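Local structure of pyruvate formate-lyase 2 (Archaeoglobus fulgidus, 2F3O) at residues P247-A253 / F285-D289; Y610-N615 / F625-C629. The protein is a glycyl radical enzyme of unsettled function, related to pyruvate formate-lyases and glycerol dehydratases and probably a lyase. All blocks are in the same frame, centred on the assembly; numbering follows the deposited sequence.

Contact 1. Residues P247-A253 / F285-D289; sequences PETFWEA and FFKKD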
loop_
_atom_site.group_PDB
_atom_site.type_symbol
_atom_site.label_atom_id
_atom_site.label_comp_id
_atom_site.label_asym_id
_atom_site.label_seq_id
_atom_site.Cartn_x
_atom_site.Cartn_y
_atom_site.Cartn_z
ATOM N N PRO A 247 -7.878 -36.156 -10.745
ATOM C CA PRO A 247 -8.699 -37.237 -11.249
ATOM C C PRO A 247 -8.895 -37.181 -12.765
ATOM O O PRO A 247 -8.847 -36.092 -13.361
ATOM C CB PRO A 247 -10.027 -37.024 -10.527
ATOM C CG PRO A 247 -10.032 -35.642 -10.158
ATOM C CD PRO A 247 -8.644 -35.226 -9.910
ATOM N N GLU A 248 -9.102 -38.349 -13.382
ATOM C CA GLU A 248 -9.387 -38.420 -14.822
ATOM C C GLU A 248 -10.747 -39.033 -15.168
ATOM O O GLU A 248 -11.288 -38.809 -16.263
ATOM C CB GLU A 248 -8.265 -39.133 -15.556
ATOM C CG GLU A 248 -7.185 -38.183 -16.020
ATOM C CD GLU A 248 -5.812 -38.798 -15.913
ATOM O OE1 GLU A 248 -5.483 -39.301 -14.814
ATOM O OE2 GLU A 248 -5.068 -38.781 -16.920
ATOM N N THR A 249 -11.301 -39.806 -14.242
ATOM C CA THR A 249 -12.616 -40.384 -14.456
ATOM C C THR A 249 -13.643 -39.729 -13.516
ATOM O O THR A 249 -13.267 -39.042 -12.570
ATOM C CB THR A 249 -12.601 -41.936 -14.300
ATOM O OG1 THR A 249 -12.614 -42.290 -12.912
ATOM C CG2 THR A 249 -11.369 -42.541 -14.967
ATOM N N PHE A 250 -14.927 -39.944 -13.795
ATOM C CA PHE A 250 -16.012 -39.386 -13.009
ATOM C C PHE A 250 -16.029 -39.976 -11.606
ATOM O O PHE A 250 -16.282 -39.271 -10.622
ATOM C CB PHE A 250 -17.340 -39.623 -13.747
ATOM C CG PHE A 250 -18.566 -39.179 -12.994
ATOM C CD1 PHE A 250 -18.993 -37.866 -13.061
ATOM C CD2 PHE A 250 -19.322 -40.086 -12.260
ATOM C CE1 PHE A 250 -20.132 -37.453 -12.376
ATOM C CE2 PHE A 250 -20.462 -39.680 -11.572
ATOM C CZ PHE A 250 -20.866 -38.363 -11.630
ATOM N N TRP A 251 -15.753 -41.270 -11.511
ATOM C CA TRP A 251 -15.758 -41.936 -10.224
ATOM C C TRP A 251 -14.591 -41.380 -9.420
ATOM O O TRP A 251 -14.734 -41.092 -8.226
ATOM C CB TRP A 251 -15.624 -43.448 -10.417
ATOM C CG TRP A 251 -15.899 -44.318 -9.206
ATOM C CD1 TRP A 251 -15.976 -43.936 -7.886
ATOM C CD2 TRP A 251 -16.082 -45.739 -9.214
ATOM N NE1 TRP A 251 -16.212 -45.029 -7.084
ATOM C CE2 TRP A 251 -16.280 -46.147 -7.874
ATOM C CE3 TRP A 251 -16.102 -46.709 -10.224
ATOM C CZ2 TRP A 251 -16.501 -47.479 -7.528
ATOM C CZ3 TRP A 251 -16.324 -48.027 -9.875
ATOM C CH2 TRP A 251 -16.524 -48.400 -8.543
ATOM N N GLU A 252 -13.455 -41.201 -10.092
ATOM C CA GLU A 252 -12.287 -40.626 -9.457
ATOM C C GLU A 252 -12.536 -39.197 -8.956
ATOM O O GLU A 252 -12.125 -38.848 -7.847
ATOM C CB GLU A 252 -11.122 -40.643 -10.416
ATOM C CG GLU A 252 -10.375 -41.933 -10.433
ATOM C CD GLU A 252 -9.435 -42.002 -11.612
ATOM O OE1 GLU A 252 -9.342 -43.091 -12.222
ATOM O OE2 GLU A 252 -8.819 -40.960 -11.946
ATOM N N ALA A 253 -13.231 -38.391 -9.764
ATOM C CA ALA A 253 -13.644 -37.049 -9.349
ATOM C C ALA A 253 -14.571 -37.082 -8.149
ATOM O O ALA A 253 -14.299 -36.398 -7.185
ATOM C CB ALA A 253 -14.280 -36.282 -10.482
ATOM N N PHE A 285 -15.910 -34.855 -16.618
ATOM C CA PHE A 285 -15.551 -36.247 -16.350
ATOM C C PHE A 285 -16.691 -37.156 -16.765
ATOM O O PHE A 285 -16.471 -38.227 -17.312
ATOM C CB PHE A 285 -15.230 -36.435 -14.870
ATOM C CG PHE A 285 -14.202 -35.486 -14.367
ATOM C CD1 PHE A 285 -12.864 -35.669 -14.678
ATOM C CD2 PHE A 285 -14.566 -34.380 -13.618
ATOM C CE1 PHE A 285 -11.894 -34.776 -14.241
ATOM C CE2 PHE A 285 -13.598 -33.477 -13.175
ATOM C CZ PHE A 285 -12.261 -33.681 -13.492
ATOM N N PHE A 286 -17.909 -36.695 -16.516
ATOM C CA PHE A 286 -19.102 -37.410 -16.904
ATOM C C PHE A 286 -19.224 -37.556 -18.423
ATOM O O PHE A 286 -19.425 -38.661 -18.913
ATOM C CB PHE A 286 -20.314 -36.685 -16.343
ATOM C CG PHE A 286 -21.613 -37.375 -16.611
ATOM C CD1 PHE A 286 -22.040 -38.403 -15.794
ATOM C CD2 PHE A 286 -22.424 -36.983 -17.670
ATOM C CE1 PHE A 286 -23.247 -39.030 -16.033
ATOM C CE2 PHE A 286 -23.629 -37.617 -17.918
ATOM C CZ PHE A 286 -24.041 -38.635 -17.098
ATOM N N LYS A 287 -19.101 -36.450 -19.155
ATOM C CA LYS A 287 -19.249 -36.455 -20.617
ATOM C C LYS A 287 -18.204 -37.331 -21.300
ATOM O O LYS A 287 -18.505 -37.996 -22.279
ATOM C CB LYS A 287 -19.227 -35.026 -21.190
ATOM C CG LYS A 287 -19.272 -34.907 -22.723
ATOM C CD LYS A 287 -20.174 -33.760 -23.177
ATOM C CE LYS A 287 -19.896 -33.313 -24.614
ATOM N NZ LYS A 287 -18.678 -32.455 -24.759
ATOM N N LYS A 288 -16.988 -37.345 -20.760
ATOM C CA LYS A 288 -15.914 -38.164 -21.292
ATOM C C LYS A 288 -16.216 -39.628 -21.049
ATOM O O LYS A 288 -16.126 -40.421 -21.971
ATOM C CB LYS A 288 -14.600 -37.797 -20.623
ATOM C CG LYS A 288 -13.377 -38.535 -21.135
ATOM C CD LYS A 288 -12.195 -38.317 -20.182
ATOM C CE LYS A 288 -10.848 -38.336 -20.904
ATOM N NZ LYS A 288 -10.455 -39.712 -21.296
ATOM N N ASP A 289 -16.604 -39.973 -19.821
ATOM C CA ASP A 289 -16.867 -41.364 -19.447
ATOM C C ASP A 289 -18.039 -42.030 -20.198
ATOM O O ASP A 289 -17.905 -43.167 -20.647
ATOM C CB ASP A 289 -17.058 -41.502 -17.933
ATOM C CG ASP A 289 -15.747 -41.501 -17.163
ATOM O OD1 ASP A 289 -14.706 -41.088 -17.729
ATOM O OD2 ASP A 289 -15.764 -41.914 -15.975
#
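Phe250 and Phe285 bring the two backbones together, with their CA atoms 4.6 Å apart. Phe250 opens helix 250-267, and Phe285 lies in the short helix 283-289. Thr249 is the N-cap of the longer helix: its OG1 accepts from Glu252 N. The first turn also donates a bond to the other helix. Phe250 N donates to Asp289 OD2 at 3.1 Å and nearly straight, at 170°, although it meets the carboxylate from above its plane. The negative side chain thus sits at a helix N-terminus, where it would probably be stabilised.

The Phe285 ring lies against the start of helix 250-267. Ala253 CB lies over one face in a CH-pi contact, 4.0 Å from the centroid of the Phe285 ring. Glu248 O lies at the ring edge. Phe250 and Phe286 point the same way, side by side. Both have CG anti to the backbone N, and the edge of Phe286 meets the face of Phe250 in a T-shaped pair with planes at 69°.

Lys241 NZ, at the end of helix 227-241, forms salt bridges with Glu248 OE1 and Glu252 OE2. Phe250 and Phe286 both pack against helices 297-310 and 350-362.

Contact 2. Residues Y610-N615 / F625-C629; sequences YCEEVN and FAAGC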
loop_
_atom_site.group_PDB
_atom_site.type_symbol
_atom_site.label_atom_id
_atom_site.label_comp_id
_atom_site.label_asym_id
_atom_site.label_seq_id
_atom_site.Cartn_x
_atom_site.Cartn_y
_atom_site.Cartn_z
ATOM N N TYR A 610 -32.708 -1.765 7.159
ATOM C CA TYR A 610 -31.812 -2.833 7.632
ATOM C C TYR A 610 -30.625 -3.072 6.680
ATOM O O TYR A 610 -29.464 -3.082 7.108
ATOM C CB TYR A 610 -32.577 -4.155 7.823
ATOM C CG TYR A 610 -31.669 -5.285 8.233
ATOM C CD1 TYR A 610 -31.225 -5.379 9.545
ATOM C CD2 TYR A 610 -31.229 -6.237 7.310
ATOM C CE1 TYR A 610 -30.375 -6.386 9.942
ATOM C CE2 TYR A 610 -30.361 -7.246 7.690
ATOM C CZ TYR A 610 -29.943 -7.320 9.015
ATOM O OH TYR A 610 -29.089 -8.316 9.436
ATOM N N CYS A 611 -30.940 -3.273 5.403
ATOM C CA CYS A 611 -29.949 -3.535 4.363
ATOM C C CYS A 611 -28.896 -2.447 4.223
ATOM O O CYS A 611 -27.707 -2.734 4.116
ATOM C CB CYS A 611 -30.640 -3.718 3.019
ATOM S SG CYS A 611 -31.503 -5.261 2.937
ATOM N N GLU A 612 -29.333 -1.195 4.245
ATOM C CA GLU A 612 -28.389 -0.116 4.080
ATOM C C GLU A 612 -27.653 0.136 5.377
ATOM O O GLU A 612 -26.599 0.750 5.384
ATOM C CB GLU A 612 -29.057 1.159 3.567
ATOM C CG GLU A 612 -29.682 1.999 4.656
ATOM C CD GLU A 612 -30.246 3.286 4.125
ATOM O OE1 GLU A 612 -29.485 4.056 3.488
ATOM O OE2 GLU A 612 -31.452 3.526 4.352
ATOM N N GLU A 613 -28.176 -0.354 6.484
ATOM C CA GLU A 613 -27.432 -0.169 7.702
ATOM C C GLU A 613 -26.380 -1.238 7.847
ATOM O O GLU A 613 -25.426 -1.068 8.576
ATOM C CB GLU A 613 -28.341 -0.104 8.930
ATOM C CG GLU A 613 -28.965 1.280 9.142
ATOM C CD GLU A 613 -28.014 2.306 9.780
ATOM O OE1 GLU A 613 -26.884 1.940 10.211
ATOM O OE2 GLU A 613 -28.429 3.485 9.882
ATOM N N VAL A 614 -26.558 -2.336 7.133
ATOM C CA VAL A 614 -25.642 -3.449 7.237
ATOM C C VAL A 614 -24.543 -3.308 6.205
ATOM O O VAL A 614 -23.363 -3.342 6.547
ATOM C CB VAL A 614 -26.388 -4.786 7.079
ATOM C CG1 VAL A 614 -25.425 -5.915 6.757
ATOM C CG2 VAL A 614 -27.151 -5.090 8.334
ATOM N N ASN A 615 -24.931 -3.081 4.954
ATOM C CA ASN A 615 -23.993 -3.163 3.841
ATOM C C ASN A 615 -22.869 -2.113 3.846
ATOM O O ASN A 615 -21.849 -2.280 3.173
ATOM C CB ASN A 615 -24.750 -3.186 2.515
ATOM C CG ASN A 615 -25.708 -4.358 2.420
ATOM O OD1 ASN A 615 -25.522 -5.363 3.079
ATOM N ND2 ASN A 615 -26.744 -4.218 1.623
ATOM N N PHE A 625 -19.805 -5.989 5.314
ATOM C CA PHE A 625 -20.856 -6.857 5.822
ATOM C C PHE A 625 -21.888 -7.058 4.737
ATOM O O PHE A 625 -21.996 -6.244 3.826
ATOM C CB PHE A 625 -21.496 -6.258 7.070
ATOM C CG PHE A 625 -20.828 -6.670 8.366
ATOM C CD1 PHE A 625 -19.623 -6.122 8.746
ATOM C CD2 PHE A 625 -21.429 -7.587 9.210
ATOM C CE1 PHE A 625 -19.024 -6.500 9.933
ATOM C CE2 PHE A 625 -20.838 -7.958 10.397
ATOM C CZ PHE A 625 -19.629 -7.437 10.751
ATOM N N ALA A 626 -22.631 -8.157 4.827
ATOM C CA ALA A 626 -23.595 -8.539 3.793
ATOM C C ALA A 626 -24.963 -8.813 4.418
ATOM O O ALA A 626 -25.053 -9.628 5.333
ATOM C CB ALA A 626 -23.096 -9.764 3.072
ATOM N N ALA A 627 -26.018 -8.140 3.945
ATOM C CA ALA A 627 -27.372 -8.279 4.546
ATOM C C ALA A 627 -28.138 -9.493 4.038
ATOM O O ALA A 627 -28.284 -9.686 2.819
ATOM C CB ALA A 627 -28.196 -7.023 4.319
ATOM N N GLY A 628 -28.634 -10.310 4.966
ATOM C CA GLY A 628 -29.502 -11.442 4.608
ATOM C C GLY A 628 -30.851 -11.418 5.316
ATOM O O GLY A 628 -31.030 -10.695 6.297
ATOM N N CYS A 629 -31.810 -12.202 4.823
ATOM C CA CYS A 629 -33.079 -12.348 5.535
ATOM C C CYS A 629 -33.601 -13.769 5.605
ATOM O O CYS A 629 -34.428 -14.172 4.786
ATOM C CB CYS A 629 -34.157 -11.466 4.922
ATOM S SG CYS A 629 -35.512 -11.210 6.070
#
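Ala627 CB points from the strand at helix 610-615 and meets four of its side chains. Tyr610 CE2 and Cys611 SG each lie 4.0 Å from Ala627 CB. Val614 CG1 comes to 3.9 Å of Ala627 CB, and Asn615 OD1 lies nearby. The small side chain lets helix and strand run close, with axes 6.9 Å apart and nearly antiparallel at 160°.

Val614 lies beside Tyr610, and both touch the strand. Its CG1 is anti to the backbone N (chi1 162°), which sends that branch to Ala627 N and the carbonyl carbon of Ala626. Val614 CG2 sits over one face of the Tyr610 ring, toward the rim, 3.6 Å above the plane. The two helix residues therefore brace each other. Phe625 meets the helix through CB, which lies 3.5 Å from Val614 O; its ring leads away toward helix 477-508.

Asn615 makes the polar link. Its OD1 accepts from Ala627 N at 3.0 Å, in the carbonyl plane, but the bond is bent, with an N-H...O angle of 131°. The amide is held at its other end too, since ND2 donates to Asn684 O.

The neighbouring strand 535-543 supplies Ile540 and Ala542 to the same buried layer, and Val491 of helix 477-508 touches both Tyr610 and Val614. The arrangement is a helix followed by a short connection and a strand, with the helix packed on the sheet, consistent with the beta/alpha barrel core known for glycyl radical enzymes.

How the contacts relate
Contact 1 comes first along the chain and closes before contact 2 opens. Both lie within the pyruvate formate lyase-like part of the protein, but they share no helix or strand. Their centres are 41 Å apart, and about 30 Å separates the nearest atoms. Contact 1 joins two helices in a partly buried place, its centre about 29 Å from the centre of the chain. Contact 2 is buried and its centre lies nearer, at about 18 Å, where helix 597-615 meets strand 624-628 and its neighbour 535-543. They lie in different parts of one large fold: helix against helix near the outside, helix against strand closer to the centre. Nothing in their geometry couples them directly.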